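L-ribulose 3-epimerase (Methylomonas sp. DH-1, PDB 7CJ7) catalyses the manganese-dependent epimerization of various ketoses at C3, with its highest activity toward L-ribulose, which it interconverts with L-xylulose. Local coordinates at residues Leu14-Asp19 with Asp273-Ala278; Arg26-Gly31 with Asp38-Ala43; Ile149-Val154 with Ala170-Val175. One frame throughout, in Å; residues are numbered along the deposited sequence.

Contact 1 of 3, residues Leu14-Asp19 with Asp273-Ala278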
loop_
_atom_site.group_PDB
_atom_site.type_symbol
_atom_site.label_atom_id
_atom_site.label_comp_id
_atom_site.label_asym_id
_atom_site.label_seq_id
_atom_site.Cartn_x
_atom_site.Cartn_y
_atom_site.Cartn_z
ATOM N N LEU A 14 -7.061 15.233 10.754
ATOM C CA LEU A 14 -6.392 14.146 11.523
ATOM C C LEU A 14 -4.947 14.524 11.860
ATOM O O LEU A 14 -4.267 13.732 12.556
ATOM C CB LEU A 14 -6.430 12.851 10.709
ATOM C CG LEU A 14 -7.475 11.830 11.155
ATOM C CD1 LEU A 14 -7.046 11.157 12.452
ATOM C CD2 LEU A 14 -8.839 12.482 11.304
ATOM N N VAL A 15 -4.473 15.658 11.354
ATOM C CA VAL A 15 -3.159 16.211 11.781
ATOM C C VAL A 15 -3.295 16.662 13.238
ATOM O O VAL A 15 -2.284 16.600 13.957
ATOM C CB VAL A 15 -2.688 17.334 10.847
ATOM C CG1 VAL A 15 -1.554 18.134 11.460
ATOM C CG2 VAL A 15 -2.273 16.769 9.499
ATOM N N TRP A 16 -4.512 17.018 13.668
ATOM C CA TRP A 16 -4.755 17.667 14.982
ATOM C C TRP A 16 -5.704 16.858 15.870
ATOM O O TRP A 16 -5.455 16.831 17.084
ATOM C CB TRP A 16 -5.270 19.094 14.798
ATOM C CG TRP A 16 -4.268 20.036 14.212
ATOM C CD1 TRP A 16 -3.272 20.704 14.866
ATOM C CD2 TRP A 16 -4.204 20.461 12.841
ATOM N NE1 TRP A 16 -2.586 21.504 13.991
ATOM C CE2 TRP A 16 -3.139 21.380 12.743
ATOM C CE3 TRP A 16 -4.952 20.166 11.695
ATOM C CZ2 TRP A 16 -2.786 21.977 11.535
ATOM C CZ3 TRP A 16 -4.602 20.762 10.506
ATOM C CH2 TRP A 16 -3.541 21.659 10.434
ATOM N N SER A 17 -6.783 16.300 15.322
ATOM C CA SER A 17 -7.900 15.707 16.105
ATOM C C SER A 17 -8.391 14.407 15.467
ATOM O O SER A 17 -8.595 14.392 14.258
ATOM C CB SER A 17 -9.043 16.676 16.251
ATOM O OG SER A 17 -8.643 17.819 16.984
ATOM N N GLY A 18 -8.623 13.381 16.287
ATOM C CA GLY A 18 -9.168 12.083 15.846
ATOM C C GLY A 18 -10.688 12.065 15.831
ATOM O O GLY A 18 -11.262 11.126 15.256
ATOM N N ASP A 19 -11.325 13.057 16.447
ATOM C CA ASP A 19 -12.803 13.179 16.510
ATOM C C ASP A 19 -13.164 14.622 16.170
ATOM O O ASP A 19 -12.284 15.501 16.275
ATOM C CB ASP A 19 -13.347 12.791 17.885
ATOM C CG ASP A 19 -12.979 13.777 18.979
ATOM O OD1 ASP A 19 -12.652 14.937 18.643
ATOM O OD2 ASP A 19 -13.022 13.378 20.160
ATOM N N ASP A 273 4.362 21.245 14.963
ATOM C CA ASP A 273 5.682 21.148 14.290
ATOM C C ASP A 273 5.473 20.508 12.914
ATOM O O ASP A 273 5.981 21.030 11.899
ATOM C CB ASP A 273 6.668 20.342 15.132
ATOM C CG ASP A 273 8.043 20.295 14.501
ATOM O OD1 ASP A 273 8.695 21.346 14.481
ATOM O OD2 ASP A 273 8.430 19.220 14.009
ATOM N N LEU A 274 4.749 19.397 12.889
ATOM C CA LEU A 274 4.482 18.637 11.646
ATOM C C LEU A 274 3.788 19.555 10.635
ATOM O O LEU A 274 4.277 19.643 9.504
ATOM C CB LEU A 274 3.618 17.421 11.964
ATOM C CG LEU A 274 3.197 16.619 10.736
ATOM C CD1 LEU A 274 4.345 15.760 10.231
ATOM C CD2 LEU A 274 1.977 15.770 11.045
ATOM N N ALA A 275 2.697 20.218 11.036
ATOM C CA ALA A 275 1.847 21.038 10.138
ATOM C C ALA A 275 2.603 22.288 9.672
ATOM O O ALA A 275 2.475 22.656 8.495
ATOM C CB ALA A 275 0.565 21.407 10.833
ATOM N N GLY A 276 3.360 22.932 10.559
ATOM C CA GLY A 276 4.141 24.131 10.206
ATOM C C GLY A 276 5.218 23.790 9.192
ATOM O O GLY A 276 5.364 24.530 8.193
ATOM N N LYS A 277 5.943 22.694 9.430
ATOM C CA LYS A 277 7.049 22.265 8.545
ATOM C C LYS A 277 6.466 21.838 7.196
ATOM O O LYS A 277 7.114 22.109 6.179
ATOM C CB LYS A 277 7.868 21.150 9.192
ATOM C CG LYS A 277 8.848 21.643 10.248
ATOM C CD LYS A 277 9.713 20.557 10.815
ATOM C CE LYS A 277 10.763 21.069 11.776
ATOM N NZ LYS A 277 11.008 20.071 12.839
ATOM N N ALA A 278 5.289 21.200 7.189
ATOM C CA ALA A 278 4.629 20.732 5.946
ATOM C C ALA A 278 4.278 21.942 5.082
ATOM O O ALA A 278 4.540 21.905 3.872
ATOM C CB ALA A 278 3.403 19.917 6.248
#
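Ala275 presents a single methyl group to two neighbouring residues of the loop that follows the first barrel strand. Its CB lies 3.5 Å from CZ2 of Trp16, on the six-membered ring of the indole, and the approach is oblique to the plane. The second partner is Val15, whose CG1 stands 3.9 Å from the same Ala275 CB. A looser contact, 4.3 Å between Val15 CG1 and Leu274 CD2, extends the apolar patch to the preceding residue of the helix. Val15 CG1 has a double task, because it also covers one face of its own neighbour: it sits above the centre of the Trp16 ring, 3.7 Å from the plane. The torsion explains this reach, since CG1 is anti to the backbone N (chi1 165°) and projects toward the helix while lying over one face of the indole. Buried alanine thus meets a valine-tryptophan pair that is already packed within itself.

The helix is 271-285, the last of this closed eight-stranded TIM barrel, and the loop leads from strand 8-12 into helix 22-35, so the contact links the C-terminal end of the fold to its beginning. Phe245, on the last strand, touches both Val15 and Leu274 and brings the barrel wall into the same apolar group. The indole of Trp16 is positioned from another direction by Ala28 and Ala32 of helix 22-35, against which it also packs. Further out, polar bonds set the backbones: Ser271 OG is hydrogen-bonded to the carbonyl of Val15, and Tyr37 OH to that of Ala275. The side chain of Val15 lies about 6 Å from that of Glu246, a manganese ligand.

Contact 2 of 3, residues Arg26-Gly31 with Asp38-Ala43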
loop_
_atom_site.group_PDB
_atom_site.type_symbol
_atom_site.label_atom_id
_atom_site.label_comp_id
_atom_site.label_asym_id
_atom_site.label_seq_id
_atom_site.Cartn_x
_atom_site.Cartn_y
_atom_site.Cartn_z
ATOM N N ARG A 26 -12.325 22.726 17.743
ATOM C CA ARG A 26 -11.621 23.971 18.143
ATOM C C ARG A 26 -10.108 23.735 18.070
ATOM O O ARG A 26 -9.400 24.613 17.560
ATOM C CB ARG A 26 -12.036 24.443 19.535
ATOM C CG ARG A 26 -11.246 25.659 20.013
ATOM C CD ARG A 26 -11.705 26.207 21.347
ATOM N NE ARG A 26 -12.974 26.885 21.208
ATOM C CZ ARG A 26 -13.109 28.150 20.822
ATOM N NH1 ARG A 26 -12.045 28.902 20.594
ATOM N NH2 ARG A 26 -14.310 28.670 20.702
ATOM N N LYS A 27 -9.645 22.579 18.550
ATOM C CA LYS A 27 -8.209 22.212 18.560
ATOM C C LYS A 27 -7.703 22.211 17.117
ATOM O O LYS A 27 -6.651 22.833 16.851
ATOM C CB LYS A 27 -8.038 20.847 19.230
ATOM C CG LYS A 27 -6.612 20.392 19.469
ATOM C CD LYS A 27 -6.603 19.231 20.436
ATOM C CE LYS A 27 -5.226 18.739 20.810
ATOM N NZ LYS A 27 -4.638 17.918 19.724
ATOM N N ALA A 28 -8.449 21.569 16.215
ATOM C CA ALA A 28 -8.053 21.394 14.800
ATOM C C ALA A 28 -8.091 22.747 14.080
ATOM O O ALA A 28 -7.149 23.058 13.339
ATOM C CB ALA A 28 -8.941 20.373 14.137
ATOM N N ILE A 29 -9.149 23.527 14.288
ATOM C CA ILE A 29 -9.339 24.821 13.573
ATOM C C ILE A 29 -8.292 25.816 14.082
ATOM O O ILE A 29 -7.623 26.447 13.246
ATOM C CB ILE A 29 -10.796 25.303 13.690
ATOM C CG1 ILE A 29 -11.699 24.435 12.809
ATOM C CG2 ILE A 29 -10.916 26.783 13.349
ATOM C CD1 ILE A 29 -13.183 24.626 13.028
ATOM N N ALA A 30 -8.086 25.893 15.393
ATOM C CA ALA A 30 -7.054 26.765 15.998
ATOM C C ALA A 30 -5.672 26.338 15.484
ATOM O O ALA A 30 -4.861 27.218 15.142
ATOM C CB ALA A 30 -7.151 26.727 17.505
ATOM N N GLY A 31 -5.430 25.026 15.381
ATOM C CA GLY A 31 -4.153 24.465 14.901
ATOM C C GLY A 31 -3.866 24.856 13.458
ATOM O O GLY A 31 -2.762 25.353 13.182
ATOM N N ASP A 38 -4.953 28.118 4.865
ATOM C CA ASP A 38 -6.147 28.837 4.355
ATOM C C ASP A 38 -7.426 28.091 4.751
ATOM O O ASP A 38 -8.455 28.753 4.978
ATOM C CB ASP A 38 -6.083 28.986 2.836
ATOM C CG ASP A 38 -4.862 29.748 2.372
ATOM O OD1 ASP A 38 -4.654 30.863 2.881
ATOM O OD2 ASP A 38 -4.127 29.220 1.517
ATOM N N TYR A 39 -7.389 26.762 4.803
ATOM C CA TYR A 39 -8.598 25.959 5.112
ATOM C C TYR A 39 -8.210 24.720 5.907
ATOM O O TYR A 39 -7.030 24.330 5.944
ATOM C CB TYR A 39 -9.364 25.593 3.833
ATOM C CG TYR A 39 -8.672 24.614 2.921
ATOM C CD1 TYR A 39 -8.854 23.252 3.057
ATOM C CD2 TYR A 39 -7.811 25.043 1.929
ATOM C CE1 TYR A 39 -8.227 22.346 2.216
ATOM C CE2 TYR A 39 -7.161 24.150 1.095
ATOM C CZ TYR A 39 -7.349 22.792 1.250
ATOM O OH TYR A 39 -6.697 21.907 0.437
ATOM N N ILE A 40 -9.209 24.137 6.550
ATOM C CA ILE A 40 -9.112 22.783 7.161
ATOM C C ILE A 40 -9.975 21.841 6.324
ATOM O O ILE A 40 -11.053 22.256 5.861
ATOM C CB ILE A 40 -9.546 22.813 8.633
ATOM C CG1 ILE A 40 -9.418 21.421 9.253
ATOM C CG2 ILE A 40 -10.954 23.368 8.763
ATOM C CD1 ILE A 40 -9.055 21.428 10.694
ATOM N N GLU A 41 -9.491 20.620 6.112
ATOM C CA GLU A 41 -10.254 19.567 5.429
ATOM C C GLU A 41 -10.873 18.693 6.507
ATOM O O GLU A 41 -10.136 18.006 7.214
ATOM C CB GLU A 41 -9.365 18.777 4.477
ATOM C CG GLU A 41 -10.152 17.808 3.619
ATOM C CD GLU A 41 -9.249 17.038 2.686
ATOM O OE1 GLU A 41 -8.614 17.690 1.824
ATOM O OE2 GLU A 41 -9.145 15.810 2.863
ATOM N N ILE A 42 -12.186 18.772 6.645
ATOM C CA ILE A 42 -12.931 18.003 7.680
ATOM C C ILE A 42 -13.243 16.616 7.128
ATOM O O ILE A 42 -13.775 16.541 6.022
ATOM C CB ILE A 42 -14.195 18.772 8.103
ATOM C CG1 ILE A 42 -13.832 20.156 8.646
ATOM C CG2 ILE A 42 -14.992 17.948 9.097
ATOM C CD1 ILE A 42 -15.017 21.061 8.899
ATOM N N ALA A 43 -12.910 15.571 7.881
ATOM C CA ALA A 43 -13.233 14.163 7.562
ATOM C C ALA A 43 -14.688 13.901 7.971
ATOM O O ALA A 43 -14.986 13.998 9.166
ATOM C CB ALA A 43 -12.265 13.260 8.286
#
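Ile29 and Ile40 mark the closest backbone approach of helix and strand, their CA atoms 6.7 Å apart. Strand 39-43 is part of the barrel wall, and helix 22-35 runs outside it. The side chains that meet between them come from one strand residue and from two consecutive helix residues. Ile40 supplies the strand's part. Its CB points at the helix, and CG1 is anti to the backbone N (chi1 -179°), which carries the terminal methyl outward to the helix backbone. There CD1 lies 3.6 Å from Ala28 CB. It is equally near, at 3.6 Å, to the carbonyl oxygen Ala28 O: with only a methyl at Ala28, CD1 lies against the main chain as well as the side chain. The second torsion of Ile40, 147°, departs from a staggered value, and this accompanies the close approach of CD1.

The long branch also reaches the start of the next residue, with CD1 of Ile40 4.2 Å from Ile29 N. The short branch meets that residue's side chain, Ile40 CG2 being 4.3 Å from Ile29 CG1. Beyond the pair, Ile29 also touches Leu58 and Leu59 of helix 52-61, so the layer of apolar side chains passes on to the next helix of the outer shell.

Alternation along the barrel strand turns Ile40 outward and the next residue inward. Glu41 enters the barrel interior, where its carboxylate is hydrogen-bonded to Ser69 and His211, residues that bind sugar, as well as to Tyr209 and Thr244. At the strand's end Ala43 touches the bound L-sorbose. A helix packed on the strand it leads into, here strand 8-12, helix 22-35 and strand 39-43, is the beta-alpha-beta crossover that repeats around a TIM barrel.

Contact 3 of 3, residues Ile149-Val154 with Ala170-Val175. With MN (manganese (II) ion), chain D; SOL (L-sorbose), chain C.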
loop_
_atom_site.group_PDB
_atom_site.type_symbol
_atom_site.label_atom_id
_atom_site.label_comp_id
_atom_site.label_asym_id
_atom_site.label_seq_id
_atom_site.Cartn_x
_atom_site.Cartn_y
_atom_site.Cartn_z
ATOM N N ILE A 149 -17.289 18.021 -6.910
ATOM C CA ILE A 149 -16.843 16.740 -6.306
ATOM C C ILE A 149 -15.523 16.344 -6.969
ATOM O O ILE A 149 -15.372 16.515 -8.189
ATOM C CB ILE A 149 -17.914 15.644 -6.387
ATOM C CG1 ILE A 149 -18.160 15.152 -7.816
ATOM C CG2 ILE A 149 -19.194 16.137 -5.732
ATOM C CD1 ILE A 149 -19.079 13.945 -7.872
ATOM N N ASP A 150 -14.590 15.869 -6.155
ATOM C CA ASP A 150 -13.235 15.477 -6.599
ATOM C C ASP A 150 -13.024 14.031 -6.152
ATOM O O ASP A 150 -13.033 13.766 -4.931
ATOM C CB ASP A 150 -12.193 16.449 -6.049
ATOM C CG ASP A 150 -12.627 17.902 -6.130
ATOM O OD1 ASP A 150 -12.435 18.519 -7.207
ATOM O OD2 ASP A 150 -13.175 18.404 -5.114
ATOM N N LEU A 151 -12.865 13.130 -7.113
ATOM C CA LEU A 151 -12.778 11.673 -6.872
ATOM C C LEU A 151 -11.309 11.314 -6.651
ATOM O O LEU A 151 -10.495 11.449 -7.593
ATOM C CB LEU A 151 -13.377 10.951 -8.080
ATOM C CG LEU A 151 -14.901 11.011 -8.206
ATOM C CD1 LEU A 151 -15.423 12.418 -8.446
ATOM C CD2 LEU A 151 -15.357 10.101 -9.320
ATOM N N GLU A 152 -10.974 10.926 -5.423
ATOM C CA GLU A 152 -9.576 10.661 -5.029
ATOM C C GLU A 152 -9.167 9.267 -5.512
ATOM O O GLU A 152 -9.736 8.267 -5.049
ATOM C CB GLU A 152 -9.396 10.774 -3.521
ATOM C CG GLU A 152 -7.941 10.811 -3.134
ATOM C CD GLU A 152 -7.726 10.944 -1.640
ATOM O OE1 GLU A 152 -8.733 10.871 -0.871
ATOM O OE2 GLU A 152 -6.573 11.133 -1.252
ATOM N N VAL A 153 -8.169 9.225 -6.382
ATOM C CA VAL A 153 -7.483 7.974 -6.806
ATOM C C VAL A 153 -6.671 7.471 -5.617
ATOM O O VAL A 153 -5.842 8.226 -5.092
ATOM C CB VAL A 153 -6.597 8.249 -8.030
ATOM C CG1 VAL A 153 -5.820 7.008 -8.431
ATOM C CG2 VAL A 153 -7.433 8.793 -9.178
ATOM N N VAL A 154 -6.909 6.247 -5.175
ATOM C CA VAL A 154 -6.149 5.713 -4.018
ATOM C C VAL A 154 -5.578 4.357 -4.410
ATOM O O VAL A 154 -5.944 3.812 -5.470
ATOM C CB VAL A 154 -7.005 5.634 -2.743
ATOM C CG1 VAL A 154 -7.423 7.015 -2.264
ATOM C CG2 VAL A 154 -8.210 4.729 -2.948
ATOM N N ALA A 170 -10.620 8.108 -17.292
ATOM C CA ALA A 170 -11.549 7.279 -18.092
ATOM C C ALA A 170 -12.885 7.165 -17.352
ATOM O O ALA A 170 -13.932 7.291 -18.000
ATOM C CB ALA A 170 -10.954 5.927 -18.358
ATOM N N PHE A 171 -12.852 6.972 -16.034
ATOM C CA PHE A 171 -14.059 6.906 -15.170
ATOM C C PHE A 171 -14.822 8.233 -15.279
ATOM O O PHE A 171 -16.041 8.233 -15.497
ATOM C CB PHE A 171 -13.640 6.555 -13.739
ATOM C CG PHE A 171 -14.761 6.366 -12.750
ATOM C CD1 PHE A 171 -15.404 7.454 -12.191
ATOM C CD2 PHE A 171 -15.128 5.098 -12.336
ATOM C CE1 PHE A 171 -16.415 7.281 -11.264
ATOM C CE2 PHE A 171 -16.122 4.925 -11.384
ATOM C CZ PHE A 171 -16.754 6.017 -10.842
ATOM N N LEU A 172 -14.116 9.355 -15.165
ATOM C CA LEU A 172 -14.747 10.697 -15.210
ATOM C C LEU A 172 -15.355 10.941 -16.595
ATOM O O LEU A 172 -16.336 11.681 -16.679
ATOM C CB LEU A 172 -13.702 11.746 -14.851
ATOM C CG LEU A 172 -13.421 11.867 -13.358
ATOM C CD1 LEU A 172 -12.217 12.749 -13.112
ATOM C CD2 LEU A 172 -14.626 12.416 -12.639
ATOM N N ASP A 173 -14.802 10.331 -17.643
ATOM C CA ASP A 173 -15.357 10.475 -19.015
ATOM C C ASP A 173 -16.750 9.841 -19.057
ATOM O O ASP A 173 -17.620 10.378 -19.749
ATOM C CB ASP A 173 -14.471 9.821 -20.071
ATOM C CG ASP A 173 -13.190 10.572 -20.361
ATOM O OD1 ASP A 173 -13.151 11.788 -20.093
ATOM O OD2 ASP A 173 -12.236 9.926 -20.869
ATOM N N GLU A 174 -16.953 8.743 -18.328
ATOM C CA GLU A 174 -18.262 8.037 -18.258
ATOM C C GLU A 174 -19.200 8.831 -17.339
ATOM O O GLU A 174 -20.395 8.910 -17.638
ATOM C CB GLU A 174 -18.075 6.583 -17.807
ATOM C CG GLU A 174 -17.221 5.753 -18.759
ATOM C CD GLU A 174 -16.799 4.379 -18.250
ATOM O OE1 GLU A 174 -15.795 3.831 -18.761
ATOM O OE2 GLU A 174 -17.467 3.848 -17.341
ATOM N N VAL A 175 -18.690 9.419 -16.256
ATOM C CA VAL A 175 -19.527 10.276 -15.375
ATOM C C VAL A 175 -20.021 11.470 -16.201
ATOM O O VAL A 175 -21.221 11.757 -16.183
ATOM C CB VAL A 175 -18.739 10.728 -14.134
ATOM C CG1 VAL A 175 -19.510 11.787 -13.365
ATOM C CG2 VAL A 175 -18.385 9.528 -13.265
HETATM MN MN MN D . -5.648 11.579 0.551
HETATM C C1 SOL C . -7.046 7.846 2.277
HETATM O O1 SOL C . -5.886 7.057 2.155
HETATM C C2 SOL C . -6.799 9.263 1.870
HETATM O O2 SOL C . -5.861 9.545 1.144
HETATM C C3 SOL C . -7.714 10.346 2.427
HETATM O O3 SOL C . -7.649 11.513 1.640
HETATM C C4 SOL C . -9.154 9.856 2.536
HETATM O O4 SOL C . -9.639 9.516 1.236
HETATM C C5 SOL C . -10.106 10.883 3.152
HETATM O O5 SOL C . -11.447 10.408 3.044
HETATM C C6 SOL C . -9.812 11.186 4.606
HETATM O O6 SOL C . -10.708 12.185 5.102
#
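Leu151 meets the helix chiefly through one methyl group, CD2, while the very next residue of its strand, Glu152, reaches in the other direction to bind manganese and sugar. The nearest neighbour of Leu151 CD2 is Phe171 CE1 at 3.6 Å. The two side chains cross at about a right angle, the leucine coming obliquely upon the CD1-CE1 side of the phenyl ring. The same Leu151 CD2 lies 4.1 Å from Leu172 CD2, so it settles between two consecutive helix residues, and Leu151 CD1 faces that Leu172 CD2 as well, at 4.3 Å. Phe171 is placed by its first torsion, with CG anti to the backbone N (chi1 -176°), and it also packs on Val132 and Ser131 of helix 125-143. This is the outer layer of the beta-alpha-beta unit formed by strand 148-152, helix 165-175 and strand 180-185 of the TIM barrel.

Within the barrel, the extended side chain of Glu152 spends its two carboxylate oxygens on different partners. OE2 of Glu152 binds the manganese ion at 2.1 Å. The other oxygen, OE1, accepts a hydrogen bond of 2.7 Å from O4 of L-sorbose. The sugar chelates the metal itself through O2 and O3. Asp185, His211 and Glu246 complete six ligands.

Glu152 OE1 also comes within 2.8 Å of the sugar's O3 and 3.5 Å of its C3, the carbon at which epimerization occurs. In bound L-sorbose the C3-H points away from Glu152, so this carboxylate is not placed to remove that hydrogen. It lies on the opposite face, consistent with exchanging the proton of the C3 epimer; Glu246, likewise a proton donor or acceptor by similarity, would probably act on the other face. Manganese bound to O2 and O3 would probably polarise the C2 carbonyl and help stabilise an enediolate-like intermediate.

How the contacts relate
Contacts 1 and 2 are neighbours, their centres 9 Å apart, and Trp16 joins them directly. Its carbonyl O lies 3.0 Å from Lys27 NZ, a probable hydrogen bond, and its NE1 packs 3.5 Å from Gly31 CA, so the loop of contact 1 rests on the helix of contact 2. Contact 3 is across the barrel, with centres 28 Å from contact 1 and 26 Å from contact 2. Contacts 2 and 3 nevertheless share the barrel sheet, each pairing a strand with the helix that covers it. The three differ in their distance from L-sorbose: contact 3 binds it through Glu152, contact 2 touches it through Ala43, and contact 1 stays about 11 Å off at the side chain of Val15.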